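Local coordinates for protein SorB (Sorangium cellulosum, PDB 6B2V) that works in the sorangicin trans-acyltransferase polyketide assembly line, where its module nine carries this pyran synthase domain, which forms a pyran ring in the growing chain, at residues Arg33-Ala38 against Ala43-Phe48; Ser212-Ala217 against Arg284-Val289. One frame throughout, in Å; residues are numbered along the deposited sequence.

Contact 1 of 2, residues Arg33-Ala38 against Ala43-Phe48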
# COMPACT_ATOMS: atom_id res chain seq x y z
N ARG A 33 -19.21 -4.76 -9.12
CA ARG A 33 -20.45 -4.17 -9.59
C ARG A 33 -20.71 -2.83 -8.92
O ARG A 33 -20.15 -2.53 -7.86
CB ARG A 33 -21.60 -5.17 -9.46
CG ARG A 33 -21.94 -5.55 -8.03
CD ARG A 33 -23.02 -6.62 -7.99
NE ARG A 33 -23.40 -6.97 -6.62
CZ ARG A 33 -22.74 -7.82 -5.85
NH1 ARG A 33 -21.65 -8.43 -6.32
NH2 ARG A 33 -23.15 -8.07 -4.62
N GLU A 34 -21.55 -2.03 -9.56
CA GLU A 34 -21.98 -0.78 -8.99
C GLU A 34 -23.27 -1.07 -8.22
O GLU A 34 -24.08 -1.83 -8.65
CB GLU A 34 -22.15 0.35 -10.00
CG GLU A 34 -22.59 1.64 -9.34
CD GLU A 34 -22.36 2.91 -10.10
OE1 GLU A 34 -21.88 2.88 -11.20
OE2 GLU A 34 -22.63 3.93 -9.54
N VAL A 35 -23.41 -0.43 -7.08
CA VAL A 35 -24.51 -0.63 -6.21
C VAL A 35 -25.23 0.68 -5.91
O VAL A 35 -24.65 1.70 -5.86
CB VAL A 35 -23.94 -1.37 -5.01
CG1 VAL A 35 -24.19 -0.75 -3.69
CG2 VAL A 35 -24.21 -2.83 -5.11
N ALA A 36 -26.54 0.61 -5.78
CA ALA A 36 -27.31 1.82 -5.58
C ALA A 36 -27.12 2.54 -4.28
O ALA A 36 -27.01 1.94 -3.26
CB ALA A 36 -28.78 1.55 -5.86
N ASP A 37 -27.08 3.86 -4.37
CA ASP A 37 -26.91 4.78 -3.29
C ASP A 37 -27.60 6.11 -3.62
O ASP A 37 -27.99 6.37 -4.73
CB ASP A 37 -25.44 5.03 -2.99
CG ASP A 37 -25.16 5.15 -1.53
OD1 ASP A 37 -26.06 5.11 -0.73
OD2 ASP A 37 -24.01 5.29 -1.16
N ALA A 38 -27.58 7.02 -2.66
CA ALA A 38 -28.25 8.30 -2.75
C ALA A 38 -27.43 9.53 -2.55
O ALA A 38 -26.34 9.47 -2.09
CB ALA A 38 -29.30 8.33 -1.68
N ALA A 43 -21.48 3.88 -5.03
CA ALA A 43 -21.03 2.73 -4.28
C ALA A 43 -20.77 1.57 -5.18
O ALA A 43 -21.44 1.38 -6.14
CB ALA A 43 -22.09 2.37 -3.24
N PHE A 44 -19.73 0.82 -4.86
CA PHE A 44 -19.32 -0.35 -5.59
C PHE A 44 -19.06 -1.51 -4.67
O PHE A 44 -18.76 -1.30 -3.56
CB PHE A 44 -18.06 -0.08 -6.43
CG PHE A 44 -18.23 1.01 -7.42
CD1 PHE A 44 -18.13 2.29 -7.02
CD2 PHE A 44 -18.51 0.75 -8.71
CE1 PHE A 44 -18.32 3.32 -7.88
CE2 PHE A 44 -18.69 1.77 -9.59
CZ PHE A 44 -18.59 3.05 -9.17
N ALA A 45 -19.19 -2.72 -5.19
CA ALA A 45 -19.02 -3.90 -4.40
C ALA A 45 -18.32 -5.04 -5.10
O ALA A 45 -18.24 -5.06 -6.27
CB ALA A 45 -20.38 -4.35 -3.92
N ALA A 46 -17.74 -5.93 -4.30
CA ALA A 46 -17.11 -7.14 -4.73
C ALA A 46 -17.29 -8.22 -3.68
O ALA A 46 -17.32 -7.96 -2.55
CB ALA A 46 -15.63 -6.91 -5.01
N VAL A 47 -17.37 -9.46 -4.11
CA VAL A 47 -17.46 -10.58 -3.22
C VAL A 47 -16.21 -11.43 -3.38
O VAL A 47 -15.86 -11.75 -4.43
CB VAL A 47 -18.65 -11.47 -3.57
CG1 VAL A 47 -18.68 -12.67 -2.68
CG2 VAL A 47 -19.93 -10.69 -3.44
N PHE A 48 -15.57 -11.77 -2.28
CA PHE A 48 -14.39 -12.58 -2.26
C PHE A 48 -14.63 -13.86 -1.52
O PHE A 48 -15.31 -13.88 -0.56
CB PHE A 48 -13.26 -11.83 -1.59
CG PHE A 48 -13.00 -10.50 -2.19
CD1 PHE A 48 -12.27 -10.38 -3.33
CD2 PHE A 48 -13.51 -9.37 -1.64
CE1 PHE A 48 -12.05 -9.18 -3.90
CE2 PHE A 48 -13.29 -8.15 -2.21
CZ PHE A 48 -12.56 -8.05 -3.36
O HOH W 1 -23.74 4.05 -6.93
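E34 lies across the ring of F44, the two side chains leaving the same face of an antiparallel pair as its non-hydrogen-bonded partners. CG of E34 stands anti to the backbone N (chi1 -179°), which carries it over one face of the ring, 3.9 Å from F44 CE2; beyond CG the chain runs on extended. The carboxylate follows the ring obliquely, its plane turned 35° from it, with OE1 3.7 Å from F44 CE2. The buried ring also packs on A74 and A77 of helix 64-77, and the aliphatic part of E34 covers one of its faces. OE1 forms a salt bridge with R42. OE2 takes a hydrogen bond from a water that also donates to V35 O and accepts from A43 N, stitching the strands where direct pairing gives out.

Between the strands, the backbone ladder starts with R33 and A45, which exchange two bonds, R33 N to A45 O at 3.0 Å and A45 N to R33 O at 2.8 Å. V35 N also reaches A43 O at 2.8 Å, a straight bond whose donor stands well above the carbonyl plane. On the other face, small apolar groups fill in: V35 CG1 meets A43 CB at 3.8 Å, and V35 CG2 leans toward the A45 methyl. R33 stretches past them, and its NH1 comes 4.0 Å from V47 CG2, the methyl lying at the guanidinium edge near its plane.

D37 pairs with R41 and brings OD2 near A43 CB. Chemically the hairpin is two-sided: one face shields an aromatic with a charged residue's methylenes while its carboxylate is held by arginine and water, which would probably keep it ionised; the other joins short apolar side chains beside a long arginine.

Contact 2 of 2, residues Ser212-Ala217 against Arg284-Val289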
# COMPACT_ATOMS: atom_id res chain seq x y z
N SER A 212 5.43 -5.28 -1.40
CA SER A 212 6.86 -5.19 -1.58
C SER A 212 7.38 -3.79 -1.24
O SER A 212 8.48 -3.63 -0.87
CB SER A 212 7.27 -5.55 -2.99
OG SER A 212 6.91 -6.85 -3.29
N VAL A 213 6.61 -2.80 -1.57
CA VAL A 213 6.98 -1.44 -1.21
C VAL A 213 6.91 -1.15 0.31
O VAL A 213 7.70 -0.49 0.87
CB VAL A 213 6.12 -0.41 -1.97
CG1 VAL A 213 6.53 0.99 -1.66
CG2 VAL A 213 6.18 -0.63 -3.45
N LEU A 214 5.85 -1.65 0.91
CA LEU A 214 5.65 -1.46 2.33
C LEU A 214 6.56 -2.24 3.28
O LEU A 214 6.87 -1.78 4.31
CB LEU A 214 4.18 -1.66 2.74
CG LEU A 214 3.16 -0.73 2.06
CD1 LEU A 214 1.81 -0.78 2.74
CD2 LEU A 214 3.63 0.70 1.93
N VAL A 215 6.97 -3.43 2.86
CA VAL A 215 7.75 -4.28 3.74
C VAL A 215 9.03 -3.64 4.23
O VAL A 215 9.35 -3.77 5.36
CB VAL A 215 7.97 -5.71 3.12
CG1 VAL A 215 9.16 -6.45 3.72
CG2 VAL A 215 6.76 -6.52 3.37
N PRO A 216 9.76 -2.96 3.37
CA PRO A 216 10.99 -2.33 3.85
C PRO A 216 10.76 -1.26 4.91
O PRO A 216 11.57 -1.09 5.74
CB PRO A 216 11.63 -1.80 2.56
CG PRO A 216 11.16 -2.75 1.58
CD PRO A 216 9.73 -3.00 1.92
N ALA A 217 9.68 -0.49 4.77
CA ALA A 217 9.31 0.52 5.75
C ALA A 217 8.90 -0.11 7.09
O ALA A 217 9.23 0.39 8.10
CB ALA A 217 8.19 1.41 5.21
N ARG A 284 3.88 8.81 1.63
CA ARG A 284 4.31 9.77 2.58
C ARG A 284 3.64 9.58 3.90
O ARG A 284 2.48 9.53 3.96
CB ARG A 284 3.93 11.17 2.16
CG ARG A 284 4.28 11.55 0.77
CD ARG A 284 5.73 11.61 0.56
NE ARG A 284 6.36 12.65 1.28
CZ ARG A 284 7.67 12.75 1.37
NH1 ARG A 284 8.39 11.89 0.74
NH2 ARG A 284 8.23 13.74 2.04
N GLY A 285 4.42 9.57 4.94
CA GLY A 285 3.85 9.48 6.26
C GLY A 285 3.06 8.28 6.67
O GLY A 285 1.95 8.38 7.08
N LEU A 286 3.69 7.14 6.53
CA LEU A 286 3.11 5.85 6.90
C LEU A 286 3.49 5.46 8.33
O LEU A 286 4.60 5.50 8.69
CB LEU A 286 3.64 4.75 5.99
CG LEU A 286 3.28 3.34 6.40
CD1 LEU A 286 1.84 2.99 6.08
CD2 LEU A 286 4.20 2.31 5.74
N THR A 287 2.46 5.15 9.11
CA THR A 287 2.60 4.64 10.45
C THR A 287 2.03 3.21 10.49
O THR A 287 0.94 3.00 10.17
CB THR A 287 1.90 5.54 11.50
OG1 THR A 287 2.45 6.85 11.49
CG2 THR A 287 2.06 4.95 12.88
N ALA A 288 2.83 2.25 10.90
CA ALA A 288 2.39 0.89 11.03
C ALA A 288 2.45 0.52 12.51
O ALA A 288 3.29 0.94 13.19
CB ALA A 288 3.30 -0.06 10.23
N VAL A 289 1.50 -0.27 12.94
CA VAL A 289 1.37 -0.61 14.34
C VAL A 289 1.11 -2.09 14.54
O VAL A 289 0.59 -2.71 13.71
CB VAL A 289 0.21 0.19 14.99
CG1 VAL A 289 0.32 1.66 14.69
CG2 VAL A 289 -1.12 -0.35 14.56
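L286 pushes one methyl, CD2, into the side of helix 207-225, and this single branch makes both contacts across the interface. It lies 4.1 Å from A217 CB and 4.2 Å from L214 CD2, settling between two residues less than one helical turn apart. With CG of L286 anti to its backbone N (chi1 172°), the isobutyl group extends from the strand straight to the helix. L214 meets it obliquely, methyl to methyl.

This close spot is small, 104 Å² in all, and neighbouring side chains of the sheet close around it: L236 against L286, F283 and P233 against L214, V270 against A217. On either side of L286 along the strand the fit is slacker. A288 also aims its CB at the helix, yet A288 CB stays 6.3 Å from A217 O, the nearest atom of 212-217. At the other end the chain swings round a corner at G285, whose backbone has positive phi; G285 and L286 together face Y268 as a G1 beta bulge. Just before it, partly exposed R284 does not touch the helix segment; it makes a weak, long ion pair with D269.

All three touching residues are buried and apolar, as expected where a long central helix is cradled by an antiparallel sheet: the hotdog fold, here the predicted C-terminal one of this dehydratase-like domain.

In the fold
Contact 1 comes first in the chain and closes before contact 2 opens, and the two sit in different halves of the double hotdog: 33-38 with 43-48 in the predicted N-terminal fold, 212-217 with 284-289 in the C-terminal one. Their centres are 29 Å apart and their nearest atoms about 17 Å, so they do not touch. Contact 1 is a hairpin at the outer end of the strand order, far from the middle of the chain; contact 2 lies about 8 Å from that middle. Strand 279-289 is next to 232-241, which pairs with 82-90 of the first half; each contact thus belongs to its own half, and that strand pair joins the two.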